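Local atomic coordinates of succinyl-CoA ligase (ADP-forming) subunit alpha (Methanosaeta concilii, PDB entry 6HXI), a protein that belongs to the succinyl-CoA synthetase family, pairing a CoA-ligase region with a citrate synthase-like C-terminal domain, and binds coenzyme A. Residues B[26-40]-B[55-67]. Sequence-based numbering, arbitrary orientation.
Sequences QRMLDFDYVCKRSSP and KAFWGTKEIILPM
With CG anti to the backbone N (chi1 -169°) and the chain bent at chi2, Q26 brings its amide to the F57 backbone where helix 22-34 packs on the β-hairpin 52-58/61-68, at one edge of the mixed seven-stranded β-sheet; the anti CG of Y33 sets its ring against G59 and W58. The Q26 amide pairs with F57 through two nearly straight bonds: F57 N donates to Q26 OE1 (2.9 Å, 173° at the hydrogen) in the carbonyl plane, on a lone pair, and Q26 NE2 returns one to F57 O (3.1 Å). These two bonds fix the amide's rotation. One helical turn on, L29 CD1 presses tightly on A56 CB (3.4 Å). At the type II' turn 58-61, G59 CA sits over the Y33 ring, 3.5 Å from its centroid and almost on its normal, a CH-pi contact. The same ring turns its edge to the face of the W58 five-membered ring, T-shaped, with centroids 5.2 Å apart and planes at 86°. The six-membered ring of W58 meets D32 CB at CZ3 (3.6 Å) and P40 CG, also at CZ3 (3.9 Å), while R37 O lies at its edge, near CZ2. R350 of a second subunit forms a salt bridge with D30 OD2 and a hydrogen bond to G59 O. A water donates to D30 OD1 and accepts from G59 N at 2.8 Å.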
ATOM      1  N   GLN B  26     -30.267   7.616  24.955  1.00 30.83           N
ATOM      2  CA  GLN B  26     -29.771   8.885  25.484  1.00 32.09           C
ATOM      3  C   GLN B  26     -30.804   9.615  26.372  1.00 38.35           C
ATOM      4  O   GLN B  26     -30.419  10.170  27.400  1.00 39.82           O
ATOM      5  CB  GLN B  26     -29.228   9.817  24.373  1.00 32.64           C
ATOM      6  CG  GLN B  26     -28.450  11.029  24.936  1.00 35.04           C
ATOM      7  CD  GLN B  26     -27.272  10.603  25.787  1.00 47.37           C
ATOM      8  OE1 GLN B  26     -26.234  10.169  25.279  1.00 44.07           O
ATOM      9  NE2 GLN B  26     -27.418  10.660  27.102  1.00 44.49           N
ATOM     10  N   ARG B  27     -32.093   9.587  25.991  1.00 34.93           N
ATOM     11  CA  ARG B  27     -33.179  10.228  26.742  1.00 34.05           C
ATOM     12  C   ARG B  27     -33.304   9.609  28.125  1.00 38.66           C
ATOM     13  O   ARG B  27     -33.406  10.342  29.114  1.00 37.85           O
ATOM     14  CB  ARG B  27     -34.514  10.136  25.980  1.00 32.35           C
ATOM     15  CG  ARG B  27     -34.547  11.044  24.767  1.00 36.73           C
ATOM     16  CD  ARG B  27     -35.936  11.367  24.332  1.00 46.69           C
ATOM     17  NE  ARG B  27     -35.923  12.485  23.398  1.00 48.24           N
ATOM     18  CZ  ARG B  27     -36.066  12.358  22.089  1.00 61.82           C
ATOM     19  NH1 ARG B  27     -36.048  13.424  21.309  1.00 47.47           N
ATOM     20  NH2 ARG B  27     -36.217  11.157  21.546  1.00 55.73           N
ATOM     21  N   MET B  28     -33.248   8.257  28.202  1.00 35.79           N
ATOM     22  CA  MET B  28     -33.330   7.551  29.479  1.00 35.78           C
ATOM     23  C   MET B  28     -32.167   7.954  30.402  1.00 37.38           C
ATOM     24  O   MET B  28     -32.394   8.357  31.543  1.00 34.03           O
ATOM     25  CB  MET B  28     -33.394   6.031  29.273  1.00 37.60           C
ATOM     26  CG  MET B  28     -34.733   5.574  28.758  1.00 40.44           C
ATOM     27  SD  MET B  28     -34.837   3.804  28.412  1.00 43.47           S
ATOM     28  CE  MET B  28     -34.857   3.145  30.065  1.00 39.59           C
ATOM     29  N   LEU B  29     -30.930   7.932  29.872  1.00 32.72           N
ATOM     30  CA  LEU B  29     -29.733   8.295  30.621  1.00 32.73           C
ATOM     31  C   LEU B  29     -29.766   9.743  31.089  1.00 38.66           C
ATOM     32  O   LEU B  29     -29.368  10.030  32.224  1.00 38.27           O
ATOM     33  CB  LEU B  29     -28.466   8.032  29.793  1.00 32.59           C
ATOM     34  CG  LEU B  29     -28.187   6.577  29.483  1.00 36.99           C
ATOM     35  CD1 LEU B  29     -27.092   6.446  28.427  1.00 36.31           C
ATOM     36  CD2 LEU B  29     -27.813   5.819  30.745  1.00 37.94           C
ATOM     37  N   ASP B  30     -30.273  10.646  30.234  1.00 36.45           N
ATOM     38  CA  ASP B  30     -30.374  12.066  30.551  1.00 37.30           C
ATOM     39  C   ASP B  30     -31.313  12.297  31.741  1.00 41.92           C
ATOM     40  O   ASP B  30     -31.024  13.128  32.599  1.00 42.79           O
ATOM     41  CB  ASP B  30     -30.833  12.856  29.307  1.00 39.21           C
ATOM     42  CG  ASP B  30     -29.734  13.222  28.325  1.00 51.01           C
ATOM     43  OD1 ASP B  30     -28.554  12.937  28.616  1.00 51.12           O
ATOM     44  OD2 ASP B  30     -30.051  13.841  27.288  1.00 59.51           O
ATOM     45  N   PHE B  31     -32.409  11.541  31.801  1.00 38.88           N
ATOM     46  CA  PHE B  31     -33.390  11.614  32.889  1.00 39.56           C
ATOM     47  C   PHE B  31     -32.764  11.110  34.193  1.00 42.71           C
ATOM     48  O   PHE B  31     -32.880  11.769  35.210  1.00 42.06           O
ATOM     49  CB  PHE B  31     -34.646  10.800  32.539  1.00 40.34           C
ATOM     50  CG  PHE B  31     -35.774  10.961  33.531  1.00 42.25           C
ATOM     51  CD1 PHE B  31     -36.387  12.200  33.725  1.00 45.04           C
ATOM     52  CD2 PHE B  31     -36.224   9.880  34.277  1.00 44.03           C
ATOM     53  CE1 PHE B  31     -37.447  12.346  34.637  1.00 45.71           C
ATOM     54  CE2 PHE B  31     -37.275  10.033  35.203  1.00 47.18           C
ATOM     55  CZ  PHE B  31     -37.882  11.261  35.364  1.00 45.39           C
ATOM     56  N   ASP B  32     -32.039   9.985  34.131  1.00 39.63           N
ATOM     57  CA  ASP B  32     -31.345   9.415  35.273  1.00 41.14           C
ATOM     58  C   ASP B  32     -30.363  10.444  35.833  1.00 45.10           C
ATOM     59  O   ASP B  32     -30.340  10.665  37.035  1.00 45.94           O
ATOM     60  CB  ASP B  32     -30.595   8.131  34.863  1.00 42.93           C
ATOM     61  CG  ASP B  32     -31.443   7.048  34.231  1.00 57.22           C
ATOM     62  OD1 ASP B  32     -32.664   6.981  34.541  1.00 59.53           O
ATOM     63  OD2 ASP B  32     -30.892   6.258  33.440  1.00 63.04           O
ATOM     64  N   TYR B  33     -29.615  11.124  34.948  1.00 40.29           N
ATOM     65  CA  TYR B  33     -28.682  12.167  35.341  1.00 40.43           C
ATOM     66  C   TYR B  33     -29.378  13.360  36.089  1.00 47.52           C
ATOM     67  O   TYR B  33     -28.944  13.698  37.193  1.00 49.41           O
ATOM     68  CB  TYR B  33     -27.868  12.655  34.133  1.00 38.68           C
ATOM     69  CG  TYR B  33     -26.811  13.653  34.521  1.00 37.55           C
ATOM     70  CD1 TYR B  33     -25.612  13.239  35.089  1.00 40.25           C
ATOM     71  CD2 TYR B  33     -27.016  15.017  34.344  1.00 38.70           C
ATOM     72  CE1 TYR B  33     -24.645  14.165  35.493  1.00 44.49           C
ATOM     73  CE2 TYR B  33     -26.059  15.950  34.732  1.00 41.01           C
ATOM     74  CZ  TYR B  33     -24.878  15.519  35.314  1.00 51.39           C
ATOM     75  OH  TYR B  33     -23.933  16.435  35.684  1.00 57.49           O
ATOM     76  N   VAL B  34     -30.434  13.971  35.488  1.00 43.02           N
ATOM     77  CA  VAL B  34     -31.158  15.110  36.070  1.00 44.79           C
ATOM     78  C   VAL B  34     -31.921  14.729  37.361  1.00 52.13           C
ATOM     79  O   VAL B  34     -32.187  15.605  38.168  1.00 54.43           O
ATOM     80  CB  VAL B  34     -32.069  15.884  35.076  1.00 47.73           C
ATOM     81  CG1 VAL B  34     -31.258  16.557  33.973  1.00 45.93           C
ATOM     82  CG2 VAL B  34     -33.178  15.009  34.500  1.00 46.82           C
ATOM     83  N   CYS B  35     -32.226  13.428  37.565  1.00 48.44           N
ATOM     84  CA  CYS B  35     -32.889  12.900  38.763  1.00 48.52           C
ATOM     85  C   CYS B  35     -31.910  12.604  39.880  1.00 52.40           C
ATOM     86  O   CYS B  35     -32.325  12.211  40.975  1.00 50.93           O
ATOM     87  CB  CYS B  35     -33.714  11.668  38.415  1.00 47.72           C
ATOM     88  SG  CYS B  35     -35.147  12.033  37.385  1.00 50.67           S
ATOM     89  N   LYS B  36     -30.603  12.761  39.584  1.00 50.61           N
ATOM     90  CA  LYS B  36     -29.486  12.541  40.504  1.00 52.56           C
ATOM     91  C   LYS B  36     -29.360  11.067  40.890  1.00 57.32           C
ATOM     92  O   LYS B  36     -28.927  10.761  42.003  1.00 60.40           O
ATOM     93  CB  LYS B  36     -29.559  13.480  41.744  1.00 56.99           C
ATOM     94  CG  LYS B  36     -29.611  14.965  41.400  1.00 75.10           C
ATOM     95  CD  LYS B  36     -29.300  15.834  42.613  1.00 91.53           C
ATOM     96  CE  LYS B  36     -28.334  16.958  42.285  1.00105.42           C
ATOM     97  NZ  LYS B  36     -26.969  16.465  41.915  1.00112.01           N
ATOM     98  N   ARG B  37     -29.732  10.155  39.970  1.00 51.08           N
ATOM     99  CA  ARG B  37     -29.645   8.712  40.174  1.00 51.10           C
ATOM    100  C   ARG B  37     -28.199   8.293  40.366  1.00 57.52           C
ATOM    101  O   ARG B  37     -27.292   8.893  39.772  1.00 56.19           O
ATOM    102  CB  ARG B  37     -30.243   7.932  38.985  1.00 47.89           C
ATOM    103  CG  ARG B  37     -31.763   7.794  39.013  1.00 57.31           C
ATOM    104  CD  ARG B  37     -32.282   6.797  37.977  1.00 57.92           C
ATOM    105  NE  ARG B  37     -31.585   5.509  38.056  1.00 57.86           N
ATOM    106  CZ  ARG B  37     -32.169   4.320  37.969  1.00 60.04           C
ATOM    107  NH1 ARG B  37     -33.483   4.229  37.790  1.00 42.36           N
ATOM    108  NH2 ARG B  37     -31.449   3.214  38.081  1.00 44.91           N
ATOM    109  N   SER B  38     -27.983   7.271  41.205  1.00 57.81           N
ATOM    110  CA  SER B  38     -26.641   6.757  41.478  1.00 59.63           C
ATOM    111  C   SER B  38     -26.117   6.010  40.271  1.00 62.72           C
ATOM    112  O   SER B  38     -24.971   6.214  39.871  1.00 62.60           O
ATOM    113  CB  SER B  38     -26.626   5.871  42.724  1.00 66.45           C
ATOM    114  OG  SER B  38     -27.732   4.983  42.788  1.00 77.48           O
ATOM    115  N   SER B  39     -26.979   5.204  39.648  1.00 57.96           N
ATOM    116  CA  SER B  39     -26.591   4.419  38.481  1.00 56.75           C
ATOM    117  C   SER B  39     -27.512   4.643  37.265  1.00 53.79           C
ATOM    118  O   SER B  39     -28.696   4.953  37.444  1.00 52.88           O
ATOM    119  CB  SER B  39     -26.560   2.930  38.847  1.00 63.69           C
ATOM    120  OG  SER B  39     -25.654   2.209  38.024  1.00 75.66           O
ATOM    121  N   PRO B  40     -27.019   4.402  36.022  1.00 46.66           N
ATOM    122  CA  PRO B  40     -27.915   4.473  34.858  1.00 44.82           C
ATOM    123  C   PRO B  40     -29.059   3.447  34.974  1.00 50.87           C
ATOM    124  O   PRO B  40     -28.887   2.385  35.577  1.00 52.01           O
ATOM    125  CB  PRO B  40     -26.986   4.104  33.700  1.00 44.74           C
ATOM    126  CG  PRO B  40     -25.619   4.441  34.187  1.00 49.11           C
ATOM    127  CD  PRO B  40     -25.652   4.017  35.603  1.00 46.49           C
ATOM    128  N   LYS B  55     -21.702   3.674  23.227  1.00 30.77           N
ATOM    129  CA  LYS B  55     -21.258   4.826  24.007  1.00 30.02           C
ATOM    130  C   LYS B  55     -22.344   5.901  24.033  1.00 34.53           C
ATOM    131  O   LYS B  55     -22.904   6.248  23.006  1.00 35.62           O
ATOM    132  CB  LYS B  55     -19.933   5.355  23.427  1.00 30.83           C
ATOM    133  CG  LYS B  55     -19.346   6.555  24.174  1.00 34.31           C
ATOM    134  CD  LYS B  55     -17.874   6.827  23.790  1.00 33.26           C
ATOM    135  CE  LYS B  55     -17.650   7.079  22.326  1.00 27.48           C
ATOM    136  NZ  LYS B  55     -18.550   8.135  21.803  1.00 41.06           N
ATOM    137  N   ALA B  56     -22.633   6.430  25.207  1.00 31.48           N
ATOM    138  CA  ALA B  56     -23.621   7.479  25.426  1.00 29.98           C
ATOM    139  C   ALA B  56     -23.100   8.429  26.507  1.00 37.22           C
ATOM    140  O   ALA B  56     -22.061   8.162  27.121  1.00 40.72           O
ATOM    141  CB  ALA B  56     -24.937   6.856  25.872  1.00 29.52           C
ATOM    142  N   PHE B  57     -23.828   9.508  26.760  1.00 31.35           N
ATOM    143  CA  PHE B  57     -23.491  10.476  27.796  1.00 31.57           C
ATOM    144  C   PHE B  57     -24.183  10.189  29.119  1.00 39.91           C
ATOM    145  O   PHE B  57     -25.342   9.770  29.153  1.00 38.39           O
ATOM    146  CB  PHE B  57     -23.945  11.884  27.376  1.00 31.38           C
ATOM    147  CG  PHE B  57     -23.047  12.624  26.434  1.00 31.26           C
ATOM    148  CD1 PHE B  57     -21.785  13.054  26.842  1.00 33.82           C
ATOM    149  CD2 PHE B  57     -23.456  12.905  25.137  1.00 31.29           C
ATOM    150  CE1 PHE B  57     -20.968  13.782  25.982  1.00 34.59           C
ATOM    151  CE2 PHE B  57     -22.635  13.632  24.277  1.00 34.27           C
ATOM    152  CZ  PHE B  57     -21.390  14.057  24.704  1.00 33.27           C
ATOM    153  N   TRP B  58     -23.491  10.555  30.207  1.00 39.90           N
ATOM    154  CA  TRP B  58     -23.948  10.619  31.593  1.00 40.91           C
ATOM    155  C   TRP B  58     -23.621  12.074  31.956  1.00 41.76           C
ATOM    156  O   TRP B  58     -22.514  12.374  32.379  1.00 42.01           O
ATOM    157  CB  TRP B  58     -23.177   9.632  32.484  1.00 40.98           C
ATOM    158  CG  TRP B  58     -23.661   9.643  33.903  1.00 43.70           C
ATOM    159  CD1 TRP B  58     -23.042  10.213  34.979  1.00 48.30           C
ATOM    160  CD2 TRP B  58     -24.905   9.126  34.382  1.00 43.51           C
ATOM    161  NE1 TRP B  58     -23.809  10.042  36.110  1.00 49.38           N
ATOM    162  CE2 TRP B  58     -24.951   9.359  35.774  1.00 49.69           C
ATOM    163  CE3 TRP B  58     -25.967   8.442  33.778  1.00 44.49           C
ATOM    164  CZ2 TRP B  58     -26.029   8.954  36.564  1.00 49.61           C
ATOM    165  CZ3 TRP B  58     -27.027   8.020  34.563  1.00 46.68           C
ATOM    166  CH2 TRP B  58     -27.063   8.291  35.934  1.00 48.66           C
ATOM    167  N   GLY B  59     -24.522  12.972  31.614  1.00 38.34           N
ATOM    168  CA  GLY B  59     -24.313  14.409  31.773  1.00 39.75           C
ATOM    169  C   GLY B  59     -23.431  14.894  30.636  1.00 44.16           C
ATOM    170  O   GLY B  59     -23.874  14.949  29.487  1.00 43.66           O
ATOM    171  N   THR B  60     -22.157  15.149  30.950  1.00 40.55           N
ATOM    172  CA  THR B  60     -21.117  15.563  30.012  1.00 40.28           C
ATOM    173  C   THR B  60     -20.044  14.480  29.939  1.00 43.93           C
ATOM    174  O   THR B  60     -19.087  14.626  29.189  1.00 43.30           O
ATOM    175  CB  THR B  60     -20.450  16.886  30.468  1.00 55.38           C
ATOM    176  OG1 THR B  60     -19.846  16.722  31.750  1.00 60.71           O
ATOM    177  CG2 THR B  60     -21.397  18.041  30.509  1.00 54.96           C
ATOM    178  N   LYS B  61     -20.178  13.427  30.760  1.00 40.13           N
ATOM    179  CA  LYS B  61     -19.226  12.324  30.850  1.00 40.69           C
ATOM    180  C   LYS B  61     -19.731  11.166  29.980  1.00 43.28           C
ATOM    181  O   LYS B  61     -20.883  10.782  30.094  1.00 42.81           O
ATOM    182  CB  LYS B  61     -19.084  11.882  32.333  1.00 43.30           C
ATOM    183  CG  LYS B  61     -18.069  10.768  32.593  1.00 59.07           C
ATOM    184  CD  LYS B  61     -18.153  10.221  34.019  1.00 61.13           C
ATOM    185  CE  LYS B  61     -19.004   8.981  34.123  1.00 59.13           C
ATOM    186  NZ  LYS B  61     -19.385   8.659  35.531  1.00 71.62           N
ATOM    187  N   GLU B  62     -18.863  10.600  29.150  1.00 38.43           N
ATOM    188  CA  GLU B  62     -19.221   9.489  28.295  1.00 38.59           C
ATOM    189  C   GLU B  62     -19.072   8.152  28.989  1.00 44.74           C
ATOM    190  O   GLU B  62     -18.099   7.932  29.702  1.00 45.81           O
ATOM    191  CB  GLU B  62     -18.439   9.545  27.000  1.00 39.91           C
ATOM    192  CG  GLU B  62     -18.930  10.664  26.106  1.00 48.43           C
ATOM    193  CD  GLU B  62     -18.319  10.640  24.722  1.00 60.49           C
ATOM    194  OE1 GLU B  62     -17.073  10.556  24.622  1.00 38.49           O
ATOM    195  OE2 GLU B  62     -19.092  10.641  23.737  1.00 42.34           O
ATOM    196  N   ILE B  63     -20.064   7.275  28.822  1.00 40.53           N
ATOM    197  CA  ILE B  63     -20.085   5.955  29.460  1.00 40.41           C
ATOM    198  C   ILE B  63     -20.268   4.847  28.431  1.00 39.14           C
ATOM    199  O   ILE B  63     -20.708   5.127  27.324  1.00 38.22           O
ATOM    200  CB  ILE B  63     -21.116   5.852  30.645  1.00 43.82           C
ATOM    201  CG1 ILE B  63     -22.578   6.030  30.172  1.00 42.44           C
ATOM    202  CG2 ILE B  63     -20.761   6.813  31.797  1.00 43.78           C
ATOM    203  CD1 ILE B  63     -23.596   5.289  31.018  1.00 49.55           C
ATOM    204  N   ILE B  64     -19.963   3.605  28.802  1.00 33.93           N
ATOM    205  CA  ILE B  64     -20.105   2.460  27.902  1.00 33.81           C
ATOM    206  C   ILE B  64     -21.237   1.556  28.370  1.00 39.31           C
ATOM    207  O   ILE B  64     -21.261   1.141  29.517  1.00 41.32           O
ATOM    208  CB  ILE B  64     -18.748   1.689  27.719  1.00 37.84           C
ATOM    209  CG1 ILE B  64     -17.607   2.574  27.130  1.00 38.52           C
ATOM    210  CG2 ILE B  64     -18.875   0.388  26.932  1.00 37.11           C
ATOM    211  CD1 ILE B  64     -17.922   3.461  25.950  1.00 44.55           C
ATOM    212  N   LEU B  65     -22.135   1.209  27.473  1.00 37.07           N
ATOM    213  CA  LEU B  65     -23.185   0.237  27.765  1.00 36.23           C
ATOM    214  C   LEU B  65     -22.916  -1.027  26.968  1.00 39.32           C
ATOM    215  O   LEU B  65     -22.593  -0.931  25.783  1.00 37.08           O
ATOM    216  CB  LEU B  65     -24.595   0.762  27.447  1.00 35.10           C
ATOM    217  CG  LEU B  65     -25.066   1.952  28.293  1.00 39.26           C
ATOM    218  CD1 LEU B  65     -26.433   2.375  27.874  1.00 38.36           C
ATOM    219  CD2 LEU B  65     -25.000   1.645  29.794  1.00 44.13           C
ATOM    220  N   PRO B  66     -23.047  -2.214  27.606  1.00 36.51           N
ATOM    221  CA  PRO B  66     -22.882  -3.473  26.859  1.00 36.03           C
ATOM    222  C   PRO B  66     -24.075  -3.723  25.935  1.00 38.66           C
ATOM    223  O   PRO B  66     -25.176  -3.228  26.180  1.00 37.28           O
ATOM    224  CB  PRO B  66     -22.745  -4.527  27.946  1.00 38.46           C
ATOM    225  CG  PRO B  66     -23.432  -3.941  29.124  1.00 43.58           C
ATOM    226  CD  PRO B  66     -23.414  -2.459  29.017  1.00 38.16           C
ATOM    227  N   MET B  67     -23.844  -4.463  24.849  1.00 34.03           N
ATOM    228  CA  MET B  67     -24.845  -4.689  23.825  1.00 32.77           C
ATOM    229  C   MET B  67     -24.850  -6.159  23.422  1.00 37.86           C
ATOM    230  O   MET B  67     -23.808  -6.697  23.051  1.00 36.17           O
ATOM    231  CB  MET B  67     -24.553  -3.709  22.679  1.00 34.91           C
ATOM    232  CG  MET B  67     -25.626  -3.620  21.643  1.00 40.20           C
ATOM    233  SD  MET B  67     -25.314  -2.188  20.572  1.00 46.19           S
ATOM    234  CE  MET B  67     -23.976  -2.777  19.576  1.00 41.32           C
TER
HETATM  235  O   HOH W   1     -26.893  12.073  30.542  1.00 46.00           O